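SAM-dependent O-methyltransferase (Thermotoga maritima, PDB 1O54) probably transfers a methyl group from S-adenosyl-L-methionine to N1 of adenosine 58 in tRNA, working as a homotetramer built as a dimer of dimers. Local coordinates at residues 28-33 with 51-56; 84-89 with 96-101; 117-122 with 175-180; 220-225 with 263-268. One frame throughout, in Å; residues are numbered along the deposited sequence.

Interaction 1 (28-33 with 51-56)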
loop_
_atom_site.group_PDB
_atom_site.type_symbol
_atom_site.label_atom_id
_atom_site.label_comp_id
_atom_site.label_asym_id
_atom_site.label_seq_id
_atom_site.Cartn_x
_atom_site.Cartn_y
_atom_site.Cartn_z
ATOM N N LEU A 28 -30.594 -8.173 7.378
ATOM C CA LEU A 28 -31.362 -8.082 6.148
ATOM C C LEU A 28 -30.552 -7.305 5.098
ATOM O O LEU A 28 -30.175 -6.149 5.337
ATOM C CB LEU A 28 -32.701 -7.392 6.400
ATOM C CG LEU A 28 -33.497 -8.000 7.554
ATOM C CD1 LEU A 28 -34.780 -7.236 7.824
ATOM C CD2 LEU A 28 -33.800 -9.482 7.284
ATOM N N SER A 29 -30.298 -7.930 3.951
ATOM C CA SER A 29 -29.365 -7.381 2.970
ATOM C C SER A 29 -30.078 -7.105 1.645
ATOM O O SER A 29 -30.703 -7.996 1.086
ATOM C CB SER A 29 -28.222 -8.370 2.782
ATOM O OG SER A 29 -27.266 -7.871 1.874
ATOM N N PHE A 30 -29.972 -5.873 1.131
ATOM C CA PHE A 30 -30.717 -5.442 -0.054
ATOM C C PHE A 30 -29.850 -5.200 -1.307
ATOM O O PHE A 30 -28.640 -5.068 -1.202
ATOM C CB PHE A 30 -31.561 -4.218 0.329
ATOM C CG PHE A 30 -32.703 -4.577 1.237
ATOM C CD1 PHE A 30 -32.519 -4.635 2.610
ATOM C CD2 PHE A 30 -33.937 -4.931 0.712
ATOM C CE1 PHE A 30 -33.553 -5.033 3.443
ATOM C CE2 PHE A 30 -34.962 -5.333 1.538
ATOM C CZ PHE A 30 -34.758 -5.377 2.912
ATOM N N GLU A 31 -30.500 -5.148 -2.478
ATOM C CA GLU A 31 -29.817 -4.980 -3.783
ATOM C C GLU A 31 -28.872 -3.772 -3.843
ATOM O O GLU A 31 -27.794 -3.863 -4.447
ATOM C CB GLU A 31 -30.827 -4.881 -4.941
ATOM C CG GLU A 31 -31.676 -6.131 -5.206
ATOM C CD GLU A 31 -32.711 -5.934 -6.315
ATOM O OE1 GLU A 31 -33.233 -4.797 -6.478
ATOM O OE2 GLU A 31 -33.027 -6.917 -7.030
ATOM N N ASP A 32 -29.251 -2.659 -3.214
ATOM C CA ASP A 32 -28.404 -1.446 -3.197
ATOM C C ASP A 32 -27.330 -1.518 -2.109
ATOM O O ASP A 32 -26.719 -0.497 -1.738
ATOM C CB ASP A 32 -29.270 -0.178 -3.036
ATOM C CG ASP A 32 -29.839 -0.022 -1.635
ATOM O OD1 ASP A 32 -29.817 -1.001 -0.861
ATOM O OD2 ASP A 32 -30.331 1.043 -1.213
ATOM N N GLU A 33 -27.128 -2.725 -1.579
ATOM C CA GLU A 33 -26.108 -3.005 -0.592
ATOM C C GLU A 33 -26.368 -2.426 0.806
ATOM O O GLU A 33 -25.527 -2.565 1.680
ATOM C CB GLU A 33 -24.724 -2.590 -1.114
ATOM C CG GLU A 33 -24.417 -3.051 -2.539
ATOM C CD GLU A 33 -23.576 -4.311 -2.598
ATOM O OE1 GLU A 33 -23.985 -5.359 -2.008
ATOM O OE2 GLU A 33 -22.494 -4.253 -3.243
ATOM N N GLY A 51 -38.512 0.943 2.174
ATOM C CA GLY A 51 -39.881 0.640 2.536
ATOM C C GLY A 51 -39.935 -0.040 3.880
ATOM O O GLY A 51 -38.930 -0.107 4.597
ATOM N N ILE A 52 -41.116 -0.553 4.210
ATOM C CA ILE A 52 -41.360 -1.174 5.494
ATOM C C ILE A 52 -41.095 -2.667 5.401
ATOM O O ILE A 52 -41.554 -3.323 4.469
ATOM C CB ILE A 52 -42.833 -0.951 5.933
ATOM C CG1 ILE A 52 -43.104 0.550 6.070
ATOM C CG2 ILE A 52 -43.104 -1.692 7.256
ATOM C CD1 ILE A 52 -44.535 0.899 6.276
ATOM N N ILE A 53 -40.372 -3.187 6.387
ATOM C CA ILE A 53 -40.139 -4.626 6.510
ATOM C C ILE A 53 -40.940 -5.125 7.716
ATOM O O ILE A 53 -40.758 -4.665 8.830
ATOM C CB ILE A 53 -38.645 -4.933 6.676
ATOM C CG1 ILE A 53 -37.842 -4.283 5.543
ATOM C CG2 ILE A 53 -38.430 -6.434 6.684
ATOM C CD1 ILE A 53 -36.392 -4.044 5.865
ATOM N N ASP A 54 -41.841 -6.063 7.461
ATOM C CA ASP A 54 -42.610 -6.703 8.512
ATOM C C ASP A 54 -41.841 -7.902 9.089
ATOM O O ASP A 54 -41.723 -8.933 8.433
ATOM C CB ASP A 54 -43.941 -7.162 7.909
ATOM C CG ASP A 54 -44.865 -7.786 8.926
ATOM O OD1 ASP A 54 -44.489 -7.860 10.116
ATOM O OD2 ASP A 54 -46.004 -8.204 8.630
ATOM N N LEU A 55 -41.316 -7.770 10.305
ATOM C CA LEU A 55 -40.471 -8.835 10.872
ATOM C C LEU A 55 -41.238 -10.129 11.157
ATOM O O LEU A 55 -40.645 -11.200 11.153
ATOM C CB LEU A 55 -39.752 -8.359 12.136
ATOM C CG LEU A 55 -38.796 -7.174 11.944
ATOM C CD1 LEU A 55 -38.053 -6.862 13.251
ATOM C CD2 LEU A 55 -37.797 -7.429 10.845
ATOM N N ASN A 56 -42.547 -10.045 11.371
ATOM C CA ASN A 56 -43.376 -11.266 11.425
ATOM C C ASN A 56 -43.130 -12.230 10.265
ATOM O O ASN A 56 -43.113 -13.451 10.457
ATOM C CB ASN A 56 -44.868 -10.918 11.494
ATOM C CG ASN A 56 -45.295 -10.519 12.885
ATOM O OD1 ASN A 56 -44.613 -10.831 13.859
ATOM N ND2 ASN A 56 -46.436 -9.834 12.988
#
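I53 reaches between L28 and F30, two residues of strand 25-30 whose side chains both point at strand 51-54. Its CB bears two branches with different tasks. CG2 meets L28 CD1 at 3.9 Å, where the two side chains approach tip to tip. The other branch starts at CG1, set beside the backbone N and anti to the carbonyl carbon (chi1 -54°), and this turn carries CD1 to the aromatic ring. CG1 itself lies 4.2 Å from F30 CZ. At the end of the chain I53 CD1 comes to 3.6 Å from F30 CZ and 3.9 Å from F30 CE1, so the methyl meets the far end of the ring obliquely. The same CD1 also lies 4.1 Å from L28 CD1. L55, two residues on, adds a looser methyl contact, its CD2 4.3 Å from L28 CD1. With an alanine in place of I53, F30 CZ and L28 CD1 would probably lose the branches that fill the space between them, leaving a gap at the end of the ring. The contact joins two sheets of the N-terminal part of the chain: 25-30 belongs to a four-stranded antiparallel sheet, whereas 51-54 pairs with 45-48, whose L46 also touches L28. All the touching groups are buried hydrocarbon, which implies that between these two segments the contact is purely apolar and rests on shape fit.

Interaction 2 (84-89 with 96-101)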
loop_
_atom_site.group_PDB
_atom_site.type_symbol
_atom_site.label_atom_id
_atom_site.label_comp_id
_atom_site.label_asym_id
_atom_site.label_seq_id
_atom_site.Cartn_x
_atom_site.Cartn_y
_atom_site.Cartn_z
ATOM N N ASP A 84 -19.892 -8.702 11.058
ATOM C CA ASP A 84 -21.092 -7.877 10.930
ATOM C C ASP A 84 -21.465 -7.195 12.231
ATOM O O ASP A 84 -21.779 -5.990 12.233
ATOM C CB ASP A 84 -22.313 -8.663 10.452
ATOM C CG ASP A 84 -22.148 -9.241 9.065
ATOM O OD1 ASP A 84 -21.479 -8.619 8.189
ATOM O OD2 ASP A 84 -22.679 -10.333 8.758
ATOM N N GLU A 85 -21.441 -7.949 13.329
ATOM C CA GLU A 85 -21.754 -7.399 14.650
ATOM C C GLU A 85 -20.758 -6.332 15.088
ATOM O O GLU A 85 -21.171 -5.294 15.583
ATOM C CB GLU A 85 -21.814 -8.486 15.715
ATOM C CG GLU A 85 -22.987 -9.454 15.537
ATOM C CD GLU A 85 -24.310 -8.930 16.063
ATOM O OE1 GLU A 85 -24.367 -7.815 16.610
ATOM O OE2 GLU A 85 -25.332 -9.645 15.923
ATOM N N ILE A 86 -19.478 -6.591 14.894
ATOM C CA ILE A 86 -18.427 -5.632 15.257
ATOM C C ILE A 86 -18.571 -4.356 14.445
ATOM O O ILE A 86 -18.505 -3.249 15.003
ATOM C CB ILE A 86 -17.080 -6.272 15.082
ATOM C CG1 ILE A 86 -16.830 -7.268 16.207
ATOM C CG2 ILE A 86 -15.928 -5.227 15.042
ATOM C CD1 ILE A 86 -15.750 -8.211 15.917
ATOM N N MET A 87 -18.811 -4.483 13.147
ATOM C CA MET A 87 -18.927 -3.292 12.293
ATOM C C MET A 87 -20.230 -2.517 12.481
ATOM O O MET A 87 -20.207 -1.274 12.399
ATOM C CB MET A 87 -18.760 -3.646 10.818
ATOM C CG MET A 87 -17.451 -4.295 10.459
ATOM S SD MET A 87 -15.976 -3.322 10.896
ATOM C CE MET A 87 -16.053 -2.068 9.575
ATOM N N ASN A 88 -21.342 -3.215 12.735
ATOM C CA ASN A 88 -22.692 -2.585 12.863
ATOM C C ASN A 88 -22.981 -2.223 14.301
ATOM O O ASN A 88 -24.165 -2.145 14.764
ATOM C CB ASN A 88 -23.792 -3.504 12.334
ATOM C CG ASN A 88 -23.851 -3.518 10.818
ATOM O OD1 ASN A 88 -24.540 -2.684 10.203
ATOM N ND2 ASN A 88 -23.126 -4.451 10.207
ATOM N N MET A 89 -21.868 -1.925 14.955
ATOM C CA MET A 89 -21.751 -1.698 16.362
ATOM C C MET A 89 -22.489 -0.401 16.601
ATOM O O MET A 89 -22.037 0.652 16.158
ATOM C CB MET A 89 -20.249 -1.581 16.641
ATOM C CG MET A 89 -19.757 -1.540 18.043
ATOM S SD MET A 89 -19.715 -3.141 18.933
ATOM C CE MET A 89 -21.011 -2.461 20.373
ATOM N N VAL A 96 -10.780 -2.405 17.849
ATOM C CA VAL A 96 -9.772 -3.035 16.998
ATOM C C VAL A 96 -10.525 -3.658 15.823
ATOM O O VAL A 96 -11.438 -4.487 16.034
ATOM C CB VAL A 96 -8.968 -4.124 17.730
ATOM C CG1 VAL A 96 -7.936 -4.732 16.790
ATOM C CG2 VAL A 96 -8.269 -3.552 18.963
ATOM N N TYR A 97 -10.184 -3.258 14.601
ATOM C CA TYR A 97 -10.939 -3.704 13.429
ATOM C C TYR A 97 -10.566 -5.138 13.111
ATOM O O TYR A 97 -9.431 -5.551 13.385
ATOM C CB TYR A 97 -10.689 -2.793 12.217
ATOM C CG TYR A 97 -11.409 -1.468 12.387
ATOM C CD1 TYR A 97 -10.854 -0.456 13.145
ATOM C CD2 TYR A 97 -12.661 -1.247 11.801
ATOM C CE1 TYR A 97 -11.523 0.761 13.333
ATOM C CE2 TYR A 97 -13.335 -0.031 11.983
ATOM C CZ TYR A 97 -12.753 0.963 12.750
ATOM O OH TYR A 97 -13.413 2.178 12.935
ATOM N N PRO A 98 -11.509 -5.887 12.543
ATOM C CA PRO A 98 -11.279 -7.270 12.118
ATOM C C PRO A 98 -10.035 -7.564 11.301
ATOM O O PRO A 98 -9.407 -8.600 11.514
ATOM C CB PRO A 98 -12.506 -7.551 11.238
ATOM C CG PRO A 98 -13.583 -6.776 11.919
ATOM C CD PRO A 98 -12.914 -5.461 12.293
ATOM N N LYS A 99 -9.677 -6.685 10.354
ATOM C CA LYS A 99 -8.439 -6.893 9.588
ATOM C C LYS A 99 -7.236 -7.007 10.535
ATOM O O LYS A 99 -6.279 -7.731 10.271
ATOM C CB LYS A 99 -8.190 -5.753 8.580
ATOM C CG LYS A 99 -7.779 -4.387 9.175
ATOM C CD LYS A 99 -7.247 -3.463 8.080
ATOM C CE LYS A 99 -6.525 -2.289 8.592
ATOM N NZ LYS A 99 -5.155 -2.522 9.019
ATOM N N ASP A 100 -7.302 -6.310 11.660
ATOM C CA ASP A 100 -6.216 -6.384 12.613
ATOM C C ASP A 100 -6.457 -7.524 13.621
ATOM O O ASP A 100 -5.545 -8.245 13.926
ATOM C CB ASP A 100 -6.044 -5.059 13.360
ATOM C CG ASP A 100 -5.590 -3.908 12.458
ATOM O OD1 ASP A 100 -4.870 -4.123 11.422
ATOM O OD2 ASP A 100 -5.880 -2.725 12.764
ATOM N N SER A 101 -7.643 -7.592 14.224
ATOM C CA SER A 101 -7.885 -8.571 15.280
ATOM C C SER A 101 -7.615 -10.026 14.856
ATOM O O SER A 101 -7.021 -10.779 15.612
ATOM C CB SER A 101 -9.295 -8.403 15.880
ATOM O OG SER A 101 -10.266 -8.581 14.906
#
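Helix 82-87 ends close to where helix 98-107 begins, and their backbones come nearest at I86 and Y97, with the CA atoms 7.9 Å apart. I86 points at the second helix and M87 bends round to join it, so that both side chains arrive at the first turn, P98 and the N-cap residue Y97. I86 CG2 packs on P98 CD at 4.1 Å, the two side chains sliding past each other in opposite directions. M87 gets there by folding its chain at chi2 (-57°) and chi3 (-75°). This brings SD to 4.0 Å from P98 CD and equally close to Y97 CD2, while M87 CE rests 4.1 Å from Y97 CD2. The Met-aromatic contact is oblique: SD stands 5.2 Å from the centroid of the Y97 ring, 73° off its normal, and the two side chains cross at about a right angle. On the first helix, N88 ND2 returns to D84 O over 2.9 Å, and the backbone N88 N reaches that oxygen from the opposite face of its plane; this double grip ties N88 back to the end of the helix. The contact also borders another chain: M106 of the second subunit packs on both I86 and P98. The Y97 side chain lies about 9 Å from that of D188, a predicted S-adenosyl-L-methionine ligand, so the junction is near the probable cofactor site. Sulfur, methyl, ring carbons and proline methylene form a partly buried apolar seam, which implies that the junction depends on dispersion and shape, the hydrogen bonds noted lying within the first segment.

Interaction 3 (117-122 with 175-180)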
loop_
_atom_site.group_PDB
_atom_site.type_symbol
_atom_site.label_atom_id
_atom_site.label_comp_id
_atom_site.label_asym_id
_atom_site.label_seq_id
_atom_site.Cartn_x
_atom_site.Cartn_y
_atom_site.Cartn_z
ATOM N N ILE A 117 -4.889 -12.931 28.617
ATOM C CA ILE A 117 -5.279 -11.666 29.261
ATOM C C ILE A 117 -5.598 -10.675 28.140
ATOM O O ILE A 117 -4.839 -10.550 27.183
ATOM C CB ILE A 117 -4.176 -11.150 30.197
ATOM C CG1 ILE A 117 -4.131 -12.022 31.473
ATOM C CG2 ILE A 117 -4.351 -9.688 30.557
ATOM C CD1 ILE A 117 -2.926 -11.791 32.321
ATOM N N ASP A 118 -6.684 -9.938 28.309
ATOM C CA ASP A 118 -7.096 -8.883 27.380
ATOM C C ASP A 118 -7.382 -7.637 28.204
ATOM O O ASP A 118 -8.156 -7.673 29.148
ATOM C CB ASP A 118 -8.369 -9.344 26.683
ATOM C CG ASP A 118 -8.919 -8.327 25.707
ATOM O OD1 ASP A 118 -10.169 -8.109 25.690
ATOM O OD2 ASP A 118 -8.179 -7.678 24.942
ATOM N N THR A 119 -6.753 -6.517 27.874
ATOM C CA THR A 119 -7.067 -5.280 28.579
ATOM C C THR A 119 -6.640 -4.056 27.766
ATOM O O THR A 119 -5.596 -4.119 27.162
ATOM C CB THR A 119 -6.372 -5.278 29.943
ATOM O OG1 THR A 119 -6.869 -4.192 30.758
ATOM C CG2 THR A 119 -4.859 -5.087 29.870
ATOM N N GLY A 120 -7.411 -2.968 27.736
ATOM C CA GLY A 120 -8.789 -2.883 28.149
ATOM C C GLY A 120 -9.667 -3.666 27.208
ATOM O O GLY A 120 -9.174 -4.354 26.317
ATOM N N VAL A 121 -10.973 -3.558 27.398
ATOM C CA VAL A 121 -11.913 -4.375 26.672
ATOM C C VAL A 121 -12.813 -3.565 25.750
ATOM O O VAL A 121 -13.159 -4.010 24.657
ATOM C CB VAL A 121 -12.750 -5.192 27.665
ATOM C CG1 VAL A 121 -13.642 -6.155 26.937
ATOM C CG2 VAL A 121 -11.819 -5.950 28.590
ATOM N N GLY A 122 -13.261 -2.407 26.205
ATOM C CA GLY A 122 -14.126 -1.590 25.354
ATOM C C GLY A 122 -15.440 -2.272 25.068
ATOM O O GLY A 122 -16.089 -2.812 25.965
ATOM N N GLU A 175 -2.023 -2.383 39.573
ATOM C CA GLU A 175 -1.566 -3.308 40.624
ATOM C C GLU A 175 -1.130 -4.700 40.086
ATOM O O GLU A 175 -0.854 -5.617 40.880
ATOM C CB GLU A 175 -2.703 -3.528 41.605
ATOM N N GLY A 176 -1.097 -4.856 38.764
ATOM C CA GLY A 176 -0.714 -6.123 38.148
ATOM C C GLY A 176 -1.908 -7.045 37.927
ATOM O O GLY A 176 -3.017 -6.786 38.402
ATOM N N PHE A 177 -1.686 -8.099 37.153
ATOM C CA PHE A 177 -2.684 -9.103 36.884
ATOM C C PHE A 177 -2.653 -10.206 37.933
ATOM O O PHE A 177 -1.590 -10.498 38.521
ATOM C CB PHE A 177 -2.446 -9.676 35.484
ATOM C CG PHE A 177 -2.425 -8.623 34.418
ATOM C CD1 PHE A 177 -1.238 -8.158 33.905
ATOM C CD2 PHE A 177 -3.610 -8.069 33.953
ATOM C CE1 PHE A 177 -1.220 -7.165 32.933
ATOM C CE2 PHE A 177 -3.591 -7.053 33.014
ATOM C CZ PHE A 177 -2.400 -6.616 32.486
ATOM N N ASP A 178 -3.800 -10.829 38.184
ATOM C CA ASP A 178 -3.863 -11.916 39.141
ATOM C C ASP A 178 -3.260 -13.214 38.604
ATOM O O ASP A 178 -2.804 -14.064 39.398
ATOM C CB ASP A 178 -5.307 -12.222 39.517
ATOM C CG ASP A 178 -5.991 -11.074 40.204
ATOM O OD1 ASP A 178 -5.308 -10.241 40.853
ATOM O OD2 ASP A 178 -7.234 -10.940 40.169
ATOM N N GLU A 179 -3.307 -13.376 37.289
ATOM C CA GLU A 179 -2.951 -14.624 36.638
ATOM C C GLU A 179 -1.457 -14.632 36.335
ATOM O O GLU A 179 -0.870 -13.595 35.975
ATOM C CB GLU A 179 -3.711 -14.804 35.338
ATOM C CG GLU A 179 -5.218 -14.849 35.477
ATOM C CD GLU A 179 -5.853 -13.485 35.755
ATOM O OE1 GLU A 179 -5.267 -12.430 35.409
ATOM O OE2 GLU A 179 -6.970 -13.487 36.295
ATOM N N LYS A 180 -0.862 -15.823 36.451
ATOM C CA LYS A 180 0.493 -16.070 36.019
ATOM C C LYS A 180 0.514 -17.152 34.961
ATOM O O LYS A 180 -0.423 -17.944 34.805
ATOM C CB LYS A 180 1.366 -16.532 37.195
ATOM C CG LYS A 180 1.507 -15.525 38.302
ATOM C CD LYS A 180 2.339 -14.337 37.880
ATOM C CE LYS A 180 2.810 -13.526 39.107
ATOM N NZ LYS A 180 2.601 -12.047 38.991
#
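I117 turns CG1 beside its backbone N (chi1 -73°), leaving CG2 anti to that N, and F177 places its ring carbon CG likewise beside the backbone N (chi1 -56°); together these torsions lay the isoleucine's methyl branches against the phenyl ring. The site is in the Rossmann-like fold of class I methyltransferases, where strand 115-119 leads into a glycine-bearing loop, G120 and G122, and segment 175-180 is the loop ahead of strand 182-187. I117 CG2 sits over one face of the F177 ring as a CH-pi contact, 4.0 Å from the centroid and 27° off the normal. I117 CD1 lies nearer the root of the ring, 3.8 Å from F177 CG. T119 meets the ring differently, its CG2 near the ring plane at the edge. Y143 adds an edge-to-face ring contact to F177, and C199 and A202 of helix 196-202 also pack on it, so the phenyl is buried on several sides. A serine in place of F177 would probably leave I117 CG2 without its aromatic face and T119 CG2 without its neighbour, opening a gap beside strand 115-119. T119 OG1 itself is hydrogen-bonded to Y143 O. Beyond G120, the backbone N atoms of V121 and G122 bond to E144 OE1, and E144 is predicted to bind S-adenosyl-L-methionine; the contact thus lies on the strand that leads to the probable cofactor site. E179 OE1, hydrogen-bonded to Y143 OH, also touches the isoleucine, lying 3.9 Å from I117 CD1.

Interaction 4 (220-225 with 263-268)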
loop_
_atom_site.group_PDB
_atom_site.type_symbol
_atom_site.label_atom_id
_atom_site.label_comp_id
_atom_site.label_asym_id
_atom_site.label_seq_id
_atom_site.Cartn_x
_atom_site.Cartn_y
_atom_site.Cartn_z
ATOM N N GLN A 220 7.220 4.208 19.097
ATOM C CA GLN A 220 8.578 4.465 19.556
ATOM C C GLN A 220 8.710 4.271 21.070
ATOM O O GLN A 220 9.648 3.603 21.541
ATOM C CB GLN A 220 8.986 5.865 19.148
ATOM C CG GLN A 220 9.049 6.071 17.635
ATOM C CD GLN A 220 8.852 7.513 17.177
ATOM O OE1 GLN A 220 8.898 8.464 17.974
ATOM N NE2 GLN A 220 8.634 7.674 15.901
ATOM N N GLU A 221 7.789 4.861 21.843
ATOM C CA GLU A 221 7.842 4.775 23.285
ATOM C C GLU A 221 7.627 3.323 23.769
ATOM O O GLU A 221 8.306 2.849 24.693
ATOM C CB GLU A 221 6.812 5.734 23.902
ATOM C CG GLU A 221 6.923 5.898 25.413
ATOM C CD GLU A 221 8.244 6.479 25.902
ATOM O OE1 GLU A 221 8.778 7.378 25.252
ATOM O OE2 GLU A 221 8.738 6.023 26.965
ATOM N N THR A 222 6.724 2.602 23.114
ATOM C CA THR A 222 6.410 1.233 23.499
ATOM C C THR A 222 7.583 0.314 23.215
ATOM O O THR A 222 7.959 -0.520 24.058
ATOM C CB THR A 222 5.136 0.787 22.759
ATOM O OG1 THR A 222 4.049 1.653 23.107
ATOM C CG2 THR A 222 4.710 -0.611 23.215
ATOM N N LEU A 223 8.213 0.498 22.050
ATOM C CA LEU A 223 9.398 -0.278 21.714
ATOM C C LEU A 223 10.529 -0.056 22.711
ATOM O O LEU A 223 11.204 -1.013 23.094
ATOM C CB LEU A 223 9.899 0.088 20.333
ATOM C CG LEU A 223 9.104 -0.437 19.155
ATOM C CD1 LEU A 223 9.613 0.203 17.891
ATOM C CD2 LEU A 223 9.212 -1.936 19.057
ATOM N N LYS A 224 10.725 1.183 23.136
ATOM C CA LYS A 224 11.771 1.488 24.122
ATOM C C LYS A 224 11.550 0.665 25.390
ATOM O O LYS A 224 12.485 0.103 25.957
ATOM C CB LYS A 224 11.758 2.968 24.481
ATOM C CG LYS A 224 12.888 3.329 25.419
ATOM C CD LYS A 224 13.093 4.802 25.524
ATOM C CE LYS A 224 14.269 5.109 26.469
ATOM N NZ LYS A 224 15.607 4.726 25.857
ATOM N N LYS A 225 10.304 0.628 25.839
ATOM C CA LYS A 225 9.966 -0.074 27.070
ATOM C C LYS A 225 10.139 -1.598 26.928
ATOM O O LYS A 225 10.693 -2.273 27.800
ATOM C CB LYS A 225 8.556 0.332 27.495
ATOM C CG LYS A 225 8.052 -0.387 28.709
ATOM C CD LYS A 225 8.930 -0.163 29.919
ATOM C CE LYS A 225 9.011 1.314 30.280
ATOM N N TYR A 263 -0.850 0.556 14.370
ATOM C CA TYR A 263 0.436 -0.134 14.332
ATOM C C TYR A 263 0.318 -1.272 15.333
ATOM O O TYR A 263 -0.160 -1.059 16.433
ATOM C CB TYR A 263 1.574 0.792 14.718
ATOM C CG TYR A 263 1.696 1.956 13.747
ATOM C CD1 TYR A 263 1.157 3.191 14.029
ATOM C CD2 TYR A 263 2.290 1.767 12.500
ATOM C CE1 TYR A 263 1.265 4.240 13.125
ATOM C CE2 TYR A 263 2.385 2.819 11.576
ATOM C CZ TYR A 263 1.882 4.040 11.906
ATOM O OH TYR A 263 1.965 5.121 11.037
ATOM N N MET A 264 0.704 -2.470 14.922
ATOM C CA MET A 264 0.656 -3.638 15.777
ATOM C C MET A 264 2.058 -4.030 16.205
ATOM O O MET A 264 2.933 -4.208 15.343
ATOM C CB MET A 264 0.042 -4.788 15.013
ATOM C CG MET A 264 -1.363 -4.484 14.559
ATOM S SD MET A 264 -2.102 -5.711 13.454
ATOM C CE MET A 264 -1.294 -5.308 11.859
ATOM N N ILE A 265 2.261 -4.213 17.502
ATOM C CA ILE A 265 3.571 -4.554 18.032
ATOM C C ILE A 265 3.491 -5.877 18.738
ATOM O O ILE A 265 2.584 -6.074 19.539
ATOM C CB ILE A 265 4.052 -3.477 19.024
ATOM C CG1 ILE A 265 4.046 -2.059 18.387
ATOM C CG2 ILE A 265 5.436 -3.811 19.536
ATOM C CD1 ILE A 265 4.236 -0.947 19.385
ATOM N N PHE A 266 4.443 -6.768 18.447
ATOM C CA PHE A 266 4.471 -8.105 19.035
ATOM C C PHE A 266 5.808 -8.351 19.693
ATOM O O PHE A 266 6.822 -7.815 19.262
ATOM C CB PHE A 266 4.301 -9.112 17.892
ATOM C CG PHE A 266 3.010 -8.948 17.121
ATOM C CD1 PHE A 266 2.970 -8.128 16.011
ATOM C CD2 PHE A 266 1.864 -9.573 17.508
ATOM C CE1 PHE A 266 1.766 -7.937 15.290
ATOM C CE2 PHE A 266 0.669 -9.405 16.787
ATOM C CZ PHE A 266 0.639 -8.569 15.691
ATOM N N ALA A 267 5.826 -9.206 20.712
ATOM C CA ALA A 267 7.043 -9.614 21.385
ATOM C C ALA A 267 6.788 -10.956 22.087
ATOM O O ALA A 267 5.643 -11.323 22.354
ATOM C CB ALA A 267 7.455 -8.569 22.362
ATOM N N THR A 268 7.870 -11.686 22.338
ATOM C CA THR A 268 7.830 -12.969 23.031
ATOM C C THR A 268 8.602 -12.867 24.324
ATOM O O THR A 268 9.754 -12.449 24.292
ATOM C CB THR A 268 8.459 -14.022 22.109
ATOM O OG1 THR A 268 7.637 -14.176 20.928
ATOM C CG2 THR A 268 8.509 -15.383 22.788
#
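I265, T222 and L223 account for nearly all of the surface buried here, with I265 contributing about as much as the other two together. I265 points from strand 263-269 to the helix 216-228, and its two branches divide the partners between them. CG1 stands beside the backbone N, anti to the carbonyl carbon (chi1 -55°), and the chain then runs on nearly extended (chi2 168°), which sends CD1 out to T222. There CD1 lies 3.9 Å from T222 CG2 and no farther from T222 CB, touching the threonine on its hydrocarbon side where the two side chains cross at a slant. The CG2 branch instead meets L223 CD2 at 4.2 Å, a looser contact. The backbones come nearest at L223 and I265, whose CA atoms are 8.1 Å apart, a spacing that these side chains bridge. This is a helix packed on the sheet of a Rossmann-like methyltransferase domain: strand 263-269 runs antiparallel to 207-213, and T211 and C213 of that strand also touch T222. The hydroxyl of T222 takes no close part in the isoleucine contact; it is hydrogen-bonded to Q218 O one turn earlier in the helix, and CB and CG2 are the atoms that meet CD1. L223 leans partly on another copy of the protein, since P248 of the second subunit packs on its side chain. On the helix side, V219 and L226 extend the apolar cover of I265, one turn before T222 and one turn after it along the same face of helix 216-228.

The four contacts follow one another along the chain, each closing before the next opens. The centre of interaction 1 lies about 42 Å from that of interaction 3 and about 45 Å from that of interaction 4, across the chain's centre from both. Interaction 2 lies between, its centre about 22 to 23 Å from the other centres. It touches interaction 4 through D100 OD1 and M264 SD, 3.8 Å apart. Interactions 3 and 4, centres about 18 Å apart, pack on the same mixed sheet; E144 and D188, predicted cofactor ligands that follow strands of it, lie close to T119. Interaction 1 thus belongs to the separate N-terminal sheets, interactions 2 to 4 to the probable cofactor-binding domain.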